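Local structure of B-agarase (Agarivorans gilvus, 5Z6P) at residues P299-T303 / N755-Y759; L614-F620 / V637-N643; S664-H670 / F709-F715. The protein probably hydrolyses the beta-galactosidic linkages of agarose, as a family 50 glycoside hydrolase. All blocks are in the same frame, centred on the assembly; numbering follows the deposited sequence.

Contact 1: residues P299-T303 / N755-Y759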
loop_
_atom_site.group_PDB
_atom_site.type_symbol
_atom_site.label_atom_id
_atom_site.label_comp_id
_atom_site.label_asym_id
_atom_site.label_seq_id
_atom_site.Cartn_x
_atom_site.Cartn_y
_atom_site.Cartn_z
ATOM N N PRO A 299 -6.002 -23.893 -17.133
ATOM C CA PRO A 299 -5.217 -22.674 -16.934
ATOM C C PRO A 299 -5.848 -21.763 -15.873
ATOM O O PRO A 299 -7.065 -21.738 -15.710
ATOM C CB PRO A 299 -5.223 -22.017 -18.312
ATOM C CG PRO A 299 -5.588 -23.087 -19.258
ATOM C CD PRO A 299 -6.454 -24.045 -18.522
ATOM N N TYR A 300 -5.011 -21.048 -15.129
ATOM C CA TYR A 300 -5.496 -20.288 -13.992
ATOM C C TYR A 300 -4.873 -18.896 -13.933
ATOM O O TYR A 300 -3.695 -18.699 -14.202
ATOM C CB TYR A 300 -5.239 -21.079 -12.700
ATOM C CG TYR A 300 -5.738 -20.445 -11.408
ATOM C CD1 TYR A 300 -7.033 -20.666 -10.955
ATOM C CD2 TYR A 300 -4.896 -19.654 -10.626
ATOM C CE1 TYR A 300 -7.489 -20.102 -9.771
ATOM C CE2 TYR A 300 -5.343 -19.088 -9.431
ATOM C CZ TYR A 300 -6.645 -19.320 -9.011
ATOM O OH TYR A 300 -7.092 -18.780 -7.841
ATOM N N PHE A 301 -5.709 -17.928 -13.605
ATOM C CA PHE A 301 -5.291 -16.569 -13.388
ATOM C C PHE A 301 -5.942 -16.132 -12.061
ATOM O O PHE A 301 -7.137 -16.331 -11.851
ATOM C CB PHE A 301 -5.698 -15.686 -14.564
ATOM C CG PHE A 301 -5.123 -14.290 -14.519
ATOM C CD1 PHE A 301 -3.879 -14.014 -15.078
ATOM C CD2 PHE A 301 -5.842 -13.244 -13.942
ATOM C CE1 PHE A 301 -3.354 -12.735 -15.054
ATOM C CE2 PHE A 301 -5.330 -11.959 -13.905
ATOM C CZ PHE A 301 -4.089 -11.696 -14.465
ATOM N N ALA A 302 -5.148 -15.574 -11.155
ATOM C CA ALA A 302 -5.615 -15.338 -9.776
ATOM C C ALA A 302 -6.161 -13.934 -9.549
ATOM O O ALA A 302 -5.415 -12.970 -9.588
ATOM C CB ALA A 302 -4.486 -15.613 -8.778
ATOM N N THR A 303 -7.461 -13.820 -9.293
ATOM C CA THR A 303 -8.034 -12.526 -8.923
ATOM C C THR A 303 -8.788 -12.669 -7.606
ATOM O O THR A 303 -9.474 -13.665 -7.381
ATOM C CB THR A 303 -8.987 -11.955 -10.016
ATOM O OG1 THR A 303 -10.028 -12.903 -10.298
ATOM C CG2 THR A 303 -8.210 -11.652 -11.304
ATOM N N ASN A 755 -13.408 -10.089 -14.469
ATOM C CA ASN A 755 -13.373 -11.517 -14.223
ATOM C C ASN A 755 -14.048 -12.351 -15.314
ATOM O O ASN A 755 -13.684 -13.502 -15.521
ATOM C CB ASN A 755 -14.005 -11.819 -12.865
ATOM C CG ASN A 755 -13.102 -11.416 -11.692
ATOM O OD1 ASN A 755 -11.882 -11.400 -11.813
ATOM N ND2 ASN A 755 -13.707 -11.105 -10.559
ATOM N N GLN A 756 -15.017 -11.761 -16.011
ATOM C CA GLN A 756 -15.708 -12.470 -17.082
ATOM C C GLN A 756 -14.936 -12.364 -18.392
ATOM O O GLN A 756 -15.064 -13.220 -19.258
ATOM C CB GLN A 756 -17.138 -11.943 -17.271
ATOM C CG GLN A 756 -17.227 -10.642 -18.054
ATOM C CD GLN A 756 -18.645 -10.286 -18.482
ATOM O OE1 GLN A 756 -19.501 -11.159 -18.598
ATOM N NE2 GLN A 756 -18.894 -8.996 -18.724
ATOM N N SER A 757 -14.119 -11.329 -18.535
ATOM C CA SER A 757 -13.356 -11.150 -19.762
ATOM C C SER A 757 -11.912 -11.690 -19.721
ATOM O O SER A 757 -11.376 -12.065 -20.750
ATOM C CB SER A 757 -13.345 -9.671 -20.140
ATOM O OG SER A 757 -12.312 -8.972 -19.478
ATOM N N MET A 758 -11.286 -11.714 -18.546
ATOM C CA MET A 758 -9.845 -11.985 -18.447
ATOM C C MET A 758 -9.384 -13.301 -19.079
ATOM O O MET A 758 -8.369 -13.331 -19.761
ATOM C CB MET A 758 -9.381 -11.967 -16.976
ATOM C CG MET A 758 -10.040 -13.015 -16.088
ATOM S SD MET A 758 -9.642 -12.815 -14.339
ATOM C CE MET A 758 -10.402 -14.277 -13.669
ATOM N N TYR A 759 -10.114 -14.381 -18.842
ATOM C CA TYR A 759 -9.696 -15.673 -19.337
ATOM C C TYR A 759 -9.704 -15.738 -20.871
ATOM O O TYR A 759 -8.704 -16.137 -21.462
ATOM C CB TYR A 759 -10.565 -16.783 -18.731
ATOM C CG TYR A 759 -10.056 -17.325 -17.411
ATOM C CD1 TYR A 759 -8.699 -17.510 -17.190
ATOM C CD2 TYR A 759 -10.938 -17.652 -16.389
ATOM C CE1 TYR A 759 -8.235 -18.025 -15.967
ATOM C CE2 TYR A 759 -10.485 -18.161 -15.182
ATOM C CZ TYR A 759 -9.136 -18.349 -14.978
ATOM O OH TYR A 759 -8.696 -18.839 -13.767
#
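Two hydrogen bonds tie 299-303, a strand interrupted at Phe301, to the helix that runs through 755-759. The backbone N of Phe301 gives its hydrogen to Tyr759 OH over 3.1 Å at a nearly straight 166°, coming in at the edge of the phenol ring and close to its plane. The same hydroxyl is also hydrogen-bonded to Gly267 O, so it has two hydrogen-bond partners. At the other end, Thr303 OG1 donates to Asn755 OD1 over 2.8 Å. It sits 44° out of the carbonyl plane, above the amide rather than on a lone pair. Thr303 OG1 lies between its own N and carbonyl carbon (chi1 56°), a rotamer that turns the hydroxyl to Asn755 and hands the methyl to Met758. Asn755 ND2 is meanwhile bonded to Trp428 O, so both ends of the amide are used and its rotation is fixed.

Apolar contacts fill the middle. Met758 reaches out as an extended chain and meets Thr303 tip to tip, SD to CG2 at 3.6 Å. The same sulfur lies 3.8 Å from Phe301 CD2 and 5.0 Å from the centroid of the Phe301 ring, an oblique Met-aromatic contact. Phe301 CB packs on Tyr759 CE1 at 3.7 Å. Helix 689-704 covers Phe301, Thr303 and Met758 as well.

The last helix, 745-762, packed on strand 299-305, itself paired with the last strand 709-714, is consistent with the closing seam of a (beta/alpha)8 barrel, the fold of this family.

Contact 2: residues L614-F620 / V637-N643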
loop_
_atom_site.group_PDB
_atom_site.type_symbol
_atom_site.label_atom_id
_atom_site.label_comp_id
_atom_site.label_asym_id
_atom_site.label_seq_id
_atom_site.Cartn_x
_atom_site.Cartn_y
_atom_site.Cartn_z
ATOM N N LEU A 614 3.267 -23.805 -4.058
ATOM C CA LEU A 614 4.010 -22.683 -4.583
ATOM C C LEU A 614 4.492 -21.734 -3.495
ATOM O O LEU A 614 3.754 -21.374 -2.577
ATOM C CB LEU A 614 3.150 -21.919 -5.598
ATOM C CG LEU A 614 2.782 -22.712 -6.863
ATOM C CD1 LEU A 614 1.895 -21.902 -7.787
ATOM C CD2 LEU A 614 4.021 -23.165 -7.610
ATOM N N TYR A 615 5.754 -21.352 -3.604
ATOM C CA TYR A 615 6.324 -20.337 -2.739
ATOM C C TYR A 615 6.314 -19.017 -3.512
ATOM O O TYR A 615 6.953 -18.891 -4.559
ATOM C CB TYR A 615 7.735 -20.745 -2.294
ATOM C CG TYR A 615 8.535 -19.662 -1.615
ATOM C CD1 TYR A 615 7.933 -18.720 -0.793
ATOM C CD2 TYR A 615 9.906 -19.584 -1.804
ATOM C CE1 TYR A 615 8.687 -17.721 -0.175
ATOM C CE2 TYR A 615 10.654 -18.613 -1.205
ATOM C CZ TYR A 615 10.048 -17.675 -0.392
ATOM O OH TYR A 615 10.833 -16.715 0.189
ATOM N N LEU A 616 5.577 -18.043 -2.989
ATOM C CA LEU A 616 5.241 -16.850 -3.751
ATOM C C LEU A 616 6.044 -15.622 -3.370
ATOM O O LEU A 616 5.729 -14.532 -3.803
ATOM C CB LEU A 616 3.749 -16.544 -3.604
ATOM C CG LEU A 616 2.815 -17.707 -3.940
ATOM C CD1 LEU A 616 1.412 -17.343 -3.540
ATOM C CD2 LEU A 616 2.856 -18.114 -5.407
ATOM N N GLY A 617 7.082 -15.789 -2.558
ATOM C CA GLY A 617 7.966 -14.671 -2.286
ATOM C C GLY A 617 7.590 -13.782 -1.114
ATOM O O GLY A 617 6.896 -14.213 -0.197
ATOM N N CYS A 618 8.064 -12.540 -1.140
ATOM C CA CYS A 618 7.994 -11.665 0.026
ATOM C C CYS A 618 7.311 -10.329 -0.213
ATOM O O CYS A 618 7.427 -9.417 0.612
ATOM C CB CYS A 618 9.399 -11.393 0.557
ATOM S SG CYS A 618 10.456 -10.561 -0.621
ATOM N N ARG A 619 6.641 -10.203 -1.351
ATOM C CA ARG A 619 5.802 -9.056 -1.635
ATOM C C ARG A 619 6.599 -7.757 -1.574
ATOM O O ARG A 619 6.517 -7.012 -0.585
ATOM C CB ARG A 619 4.615 -9.011 -0.649
ATOM C CG ARG A 619 3.845 -10.342 -0.590
ATOM C CD ARG A 619 2.944 -10.460 0.641
ATOM N NE ARG A 619 1.870 -9.479 0.614
ATOM C CZ ARG A 619 0.772 -9.619 -0.117
ATOM N NH1 ARG A 619 0.623 -10.708 -0.869
ATOM N NH2 ARG A 619 -0.174 -8.681 -0.091
ATOM N N PHE A 620 7.380 -7.507 -2.627
ATOM C CA PHE A 620 8.220 -6.314 -2.729
ATOM C C PHE A 620 7.406 -5.011 -2.782
ATOM O O PHE A 620 6.620 -4.816 -3.709
ATOM C CB PHE A 620 9.098 -6.372 -3.994
ATOM C CG PHE A 620 10.140 -7.465 -3.990
ATOM C CD1 PHE A 620 11.144 -7.486 -3.027
ATOM C CD2 PHE A 620 10.148 -8.435 -4.979
ATOM C CE1 PHE A 620 12.132 -8.484 -3.043
ATOM C CE2 PHE A 620 11.133 -9.434 -5.002
ATOM C CZ PHE A 620 12.110 -9.450 -4.027
ATOM N N VAL A 637 12.171 -18.477 -5.547
ATOM C CA VAL A 637 10.718 -18.495 -5.464
ATOM C C VAL A 637 10.101 -19.178 -6.680
ATOM O O VAL A 637 10.742 -19.343 -7.713
ATOM C CB VAL A 637 10.123 -17.074 -5.319
ATOM C CG1 VAL A 637 10.779 -16.344 -4.143
ATOM C CG2 VAL A 637 10.263 -16.295 -6.599
ATOM N N ASP A 638 8.850 -19.589 -6.540
ATOM C CA ASP A 638 8.112 -20.113 -7.657
ATOM C C ASP A 638 7.444 -18.962 -8.432
ATOM O O ASP A 638 7.369 -18.984 -9.668
ATOM C CB ASP A 638 7.093 -21.124 -7.166
ATOM C CG ASP A 638 7.742 -22.357 -6.554
ATOM O OD1 ASP A 638 8.599 -22.979 -7.200
ATOM O OD2 ASP A 638 7.392 -22.707 -5.429
ATOM N N VAL A 639 6.968 -17.964 -7.690
ATOM C CA VAL A 639 6.358 -16.778 -8.265
ATOM C C VAL A 639 6.915 -15.579 -7.543
ATOM O O VAL A 639 6.991 -15.590 -6.312
ATOM C CB VAL A 639 4.817 -16.773 -8.128
ATOM C CG1 VAL A 639 4.229 -15.490 -8.724
ATOM C CG2 VAL A 639 4.206 -17.983 -8.761
ATOM N N VAL A 640 7.298 -14.545 -8.283
ATOM C CA VAL A 640 7.763 -13.322 -7.650
ATOM C C VAL A 640 6.555 -12.417 -7.373
ATOM O O VAL A 640 5.716 -12.200 -8.262
ATOM C CB VAL A 640 8.812 -12.574 -8.502
ATOM C CG1 VAL A 640 9.369 -11.398 -7.734
ATOM C CG2 VAL A 640 9.956 -13.508 -8.912
ATOM N N SER A 641 6.449 -11.930 -6.134
ATOM C CA SER A 641 5.306 -11.116 -5.734
ATOM C C SER A 641 5.719 -9.662 -5.537
ATOM O O SER A 641 6.771 -9.377 -4.949
ATOM C CB SER A 641 4.649 -11.667 -4.460
ATOM O OG SER A 641 5.553 -11.846 -3.384
ATOM N N TYR A 642 4.904 -8.760 -6.076
ATOM C CA TYR A 642 5.082 -7.318 -5.933
ATOM C C TYR A 642 3.796 -6.662 -5.409
ATOM O O TYR A 642 2.706 -7.100 -5.762
ATOM C CB TYR A 642 5.448 -6.663 -7.275
ATOM C CG TYR A 642 6.575 -7.322 -8.046
ATOM C CD1 TYR A 642 6.328 -8.384 -8.908
ATOM C CD2 TYR A 642 7.884 -6.856 -7.928
ATOM C CE1 TYR A 642 7.374 -8.978 -9.635
ATOM C CE2 TYR A 642 8.921 -7.430 -8.634
ATOM C CZ TYR A 642 8.662 -8.499 -9.482
ATOM O OH TYR A 642 9.703 -9.071 -10.180
ATOM N N ASN A 643 3.925 -5.620 -4.589
ATOM C CA ASN A 643 2.770 -4.766 -4.271
ATOM C C ASN A 643 2.911 -3.482 -5.077
ATOM O O ASN A 643 3.996 -2.945 -5.168
ATOM C CB ASN A 643 2.674 -4.456 -2.769
ATOM C CG ASN A 643 2.411 -5.692 -1.920
ATOM O OD1 ASN A 643 1.976 -6.737 -2.416
ATOM N ND2 ASN A 643 2.659 -5.566 -0.630
HETATM O O HOH W 1 8.769 -11.335 -3.982
#
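Ser641 OG sits in a bend of 614-620 and is held twice: it donates to Leu616 O at 2.7 Å and accepts from Arg619 N at 2.8 Å. A chi1 of 53° turns the hydroxyl into the bend, where it stands in for backbone pairing as the chain from 616 to 619 pulls out of line. The two segments carry successive strands, 614-615 (weakly bonded) and 640-643, of what is probably a (beta/alpha)8 barrel; helix 627-634 links them, and they meet in a single bridge between Phe620 and Tyr642. There Phe620 N bonds to Ser641 O and Asn643 N to Phe620 O.

The other end is held by Asp638. Its OD2 takes the N-H of Tyr615 on the anti lone pair, 2.8 Å and nearly straight at 173°, while Tyr615 O accepts from both Asp638 N and Val639 N. Lys607 forms a salt bridge to the same OD2 and so helps to position it.

Around this polar spine lie the apolar groups. Val637 CG1 rests off-centre against the Tyr615 ring as a CH-pi contact, 4.2 Å from its centroid. Leu616 CD2 runs beside Val639 CB, and Val640 CG1 meets the edge of the Phe620 ring, 3.8 Å from CE2. Further out, helix 581-609 backs Tyr615 and Phe505 of strand 501-506 touches Leu616 and Ser641.

A bend in the Arg619 chain (chi3 65°) accompanies a guanidinium held by Asn508, through NE, and by a salt bridge from NH2 to Glu668. Asn643, bonded through ND2 to Glu509, sets its OD1 over one face of that guanidinium, 3.7 Å from NH2.

Contact 3: residues S664-H670 / F709-F715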
loop_
_atom_site.group_PDB
_atom_site.type_symbol
_atom_site.label_atom_id
_atom_site.label_comp_id
_atom_site.label_asym_id
_atom_site.label_seq_id
_atom_site.Cartn_x
_atom_site.Cartn_y
_atom_site.Cartn_z
ATOM N N SER A 664 4.900 -13.757 -12.239
ATOM C CA SER A 664 4.821 -12.711 -11.230
ATOM C C SER A 664 3.377 -12.530 -10.759
ATOM O O SER A 664 2.432 -12.901 -11.476
ATOM C CB SER A 664 5.364 -11.391 -11.781
ATOM O OG SER A 664 6.661 -11.556 -12.334
ATOM N N ILE A 665 3.211 -11.971 -9.559
ATOM C CA ILE A 665 1.871 -11.702 -9.041
ATOM C C ILE A 665 1.800 -10.367 -8.277
ATOM O O ILE A 665 2.714 -10.005 -7.530
ATOM C CB ILE A 665 1.385 -12.883 -8.151
ATOM C CG1 ILE A 665 -0.127 -12.806 -7.907
ATOM C CG2 ILE A 665 2.210 -12.985 -6.855
ATOM C CD1 ILE A 665 -0.716 -14.099 -7.353
ATOM N N ILE A 666 0.740 -9.602 -8.533
ATOM C CA ILE A 666 0.485 -8.386 -7.777
ATOM C C ILE A 666 -0.180 -8.746 -6.460
ATOM O O ILE A 666 -1.258 -9.337 -6.445
ATOM C CB ILE A 666 -0.417 -7.378 -8.535
ATOM C CG1 ILE A 666 0.296 -6.844 -9.783
ATOM C CG2 ILE A 666 -0.762 -6.199 -7.621
ATOM C CD1 ILE A 666 1.575 -6.090 -9.458
ATOM N N GLY A 667 0.449 -8.372 -5.355
ATOM C CA GLY A 667 -0.085 -8.706 -4.045
ATOM C C GLY A 667 -1.109 -7.719 -3.504
ATOM O O GLY A 667 -1.965 -8.090 -2.721
ATOM N N GLU A 668 -0.998 -6.465 -3.929
ATOM C CA GLU A 668 -1.807 -5.365 -3.436
ATOM C C GLU A 668 -1.900 -4.237 -4.455
ATOM O O GLU A 668 -0.921 -3.897 -5.104
ATOM C CB GLU A 668 -1.226 -4.789 -2.145
ATOM C CG GLU A 668 -1.204 -5.730 -0.956
ATOM C CD GLU A 668 -0.439 -5.162 0.221
ATOM O OE1 GLU A 668 -0.356 -3.934 0.332
ATOM O OE2 GLU A 668 0.089 -5.956 1.010
ATOM N N PHE A 669 -3.091 -3.649 -4.547
ATOM C CA PHE A 669 -3.323 -2.376 -5.231
ATOM C C PHE A 669 -4.690 -1.877 -4.788
ATOM O O PHE A 669 -5.510 -2.663 -4.324
ATOM C CB PHE A 669 -3.271 -2.512 -6.762
ATOM C CG PHE A 669 -4.440 -3.238 -7.361
ATOM C CD1 PHE A 669 -4.517 -4.615 -7.326
ATOM C CD2 PHE A 669 -5.446 -2.539 -8.009
ATOM C CE1 PHE A 669 -5.591 -5.288 -7.890
ATOM C CE2 PHE A 669 -6.527 -3.188 -8.577
ATOM C CZ PHE A 669 -6.609 -4.566 -8.520
ATOM N N HIS A 670 -4.948 -0.587 -4.938
ATOM C CA HIS A 670 -6.308 -0.128 -4.699
ATOM C C HIS A 670 -6.631 1.219 -5.290
ATOM O O HIS A 670 -5.770 1.917 -5.820
ATOM C CB HIS A 670 -6.629 -0.124 -3.183
ATOM C CG HIS A 670 -5.844 0.859 -2.365
ATOM N ND1 HIS A 670 -5.379 0.563 -1.101
ATOM C CD2 HIS A 670 -5.487 2.140 -2.605
ATOM C CE1 HIS A 670 -4.749 1.615 -0.610
ATOM N NE2 HIS A 670 -4.812 2.589 -1.497
ATOM N N PHE A 709 2.637 -11.837 -15.674
ATOM C CA PHE A 709 1.792 -11.844 -14.495
ATOM C C PHE A 709 0.685 -12.887 -14.547
ATOM O O PHE A 709 0.064 -13.138 -15.593
ATOM C CB PHE A 709 1.217 -10.451 -14.265
ATOM C CG PHE A 709 2.136 -9.564 -13.493
ATOM C CD1 PHE A 709 3.154 -8.880 -14.130
ATOM C CD2 PHE A 709 1.999 -9.444 -12.121
ATOM C CE1 PHE A 709 4.013 -8.083 -13.418
ATOM C CE2 PHE A 709 2.854 -8.665 -11.398
ATOM C CZ PHE A 709 3.865 -7.976 -12.037
ATOM N N VAL A 710 0.465 -13.511 -13.398
ATOM C CA VAL A 710 -0.462 -14.615 -13.322
ATOM C C VAL A 710 -1.599 -14.292 -12.362
ATOM O O VAL A 710 -2.424 -15.138 -12.063
ATOM C CB VAL A 710 0.258 -15.920 -12.896
ATOM C CG1 VAL A 710 1.311 -16.307 -13.957
ATOM C CG2 VAL A 710 0.903 -15.787 -11.498
ATOM N N GLY A 711 -1.636 -13.059 -11.890
ATOM C CA GLY A 711 -2.687 -12.645 -10.975
ATOM C C GLY A 711 -2.498 -11.256 -10.397
ATOM O O GLY A 711 -1.446 -10.640 -10.577
ATOM N N ALA A 712 -3.538 -10.761 -9.723
ATOM C CA ALA A 712 -3.499 -9.490 -9.008
ATOM C C ALA A 712 -4.520 -9.487 -7.860
ATOM O O ALA A 712 -5.691 -9.824 -8.041
ATOM C CB ALA A 712 -3.752 -8.297 -9.969
ATOM N N HIS A 713 -4.047 -9.134 -6.671
ATOM C CA HIS A 713 -4.885 -9.122 -5.484
ATOM C C HIS A 713 -5.103 -7.691 -5.000
ATOM O O HIS A 713 -4.168 -6.902 -4.931
ATOM C CB HIS A 713 -4.275 -9.966 -4.371
ATOM C CG HIS A 713 -4.129 -11.412 -4.716
ATOM N ND1 HIS A 713 -3.231 -12.243 -4.080
ATOM C CD2 HIS A 713 -4.757 -12.176 -5.642
ATOM C CE1 HIS A 713 -3.326 -13.456 -4.583
ATOM N NE2 HIS A 713 -4.241 -13.447 -5.531
ATOM N N TYR A 714 -6.352 -7.389 -4.655
ATOM C CA TYR A 714 -6.786 -6.055 -4.307
ATOM C C TYR A 714 -6.831 -5.858 -2.785
ATOM O O TYR A 714 -7.404 -6.656 -2.048
ATOM C CB TYR A 714 -8.165 -5.766 -4.935
ATOM C CG TYR A 714 -8.710 -4.384 -4.628
ATOM C CD1 TYR A 714 -9.333 -4.114 -3.410
ATOM C CD2 TYR A 714 -8.586 -3.351 -5.532
ATOM C CE1 TYR A 714 -9.810 -2.868 -3.117
ATOM C CE2 TYR A 714 -9.067 -2.091 -5.245
ATOM C CZ TYR A 714 -9.688 -1.861 -4.034
ATOM O OH TYR A 714 -10.150 -0.619 -3.721
ATOM N N PHE A 715 -6.221 -4.772 -2.330
ATOM C CA PHE A 715 -6.184 -4.466 -0.899
ATOM C C PHE A 715 -7.187 -3.336 -0.660
ATOM O O PHE A 715 -6.875 -2.193 -0.936
ATOM C CB PHE A 715 -4.762 -4.064 -0.470
ATOM C CG PHE A 715 -4.537 -4.052 1.028
ATOM C CD1 PHE A 715 -5.072 -3.052 1.815
ATOM C CD2 PHE A 715 -3.764 -5.021 1.635
ATOM C CE1 PHE A 715 -4.857 -3.023 3.193
ATOM C CE2 PHE A 715 -3.543 -4.996 3.013
ATOM C CZ PHE A 715 -4.090 -3.986 3.786
HETATM O O HOH W 2 -2.049 -10.954 -1.902
#
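Ser664 CB lies over the centre of one face of the Phe709 ring as a CH-pi contact, 3.7 Å from the centroid. Ile666 N lies at the edge of that ring, and Ile666 CD1 reaches CE2 of Phe709 at 3.5 Å. Phe669 and Tyr714 form a T-shaped pair, planes at 85°, with Tyr714 CD2 directed at the Phe669 face. The Tyr714 ring in turn has Phe669 O over one face, 3.4 Å from CD2. The edge of His670 faces Phe715 O, to which ND1 makes a weak hydrogen bond.

The two strands run parallel, 3° apart. Val710 N donates to Ser664 O at 2.8 Å, Ile666 N to Gly711 O and His713 N to Ile666 O. A beta bulge shifts the register by one between Ser664 and Ile666. Phe715 N to Phe669 O carries the pairing into the loops.

Water 2 donates to Gly667 O and meets His713 ND1 at 2.8 Å at the ring's edge. Glu668 runs alongside Phe715; its OE1 is hydrogen-bonded to Tyr645 and its OE2 forms a salt bridge with Arg619. Charged Glu668 and water-linked His713 lie toward the strands' C-terminal ends, the side where glycoside hydrolases of this fold usually bind substrate.

All three contacts are buried; their centres lie about 11 Å (contact 3), 16 Å (contact 2) and 23 Å (contact 1) from the centre of the chain. Contacts 2 and 3 pair wall strands with each other, whereas contact 1 sets a strand against the outer helix layer. Shared edges join them: Ala302 is backbone-bonded to Val710 and Ala712, and Val640 and Tyr642 to Ile665 and Gly667. Contact 1 relies on side-chain hydroxyls and a thioether, contact 2 on a serine and an aspartate patching irregular backbone, and contact 3 on parallel pairing, interrupted by a bulge, with aromatic packing.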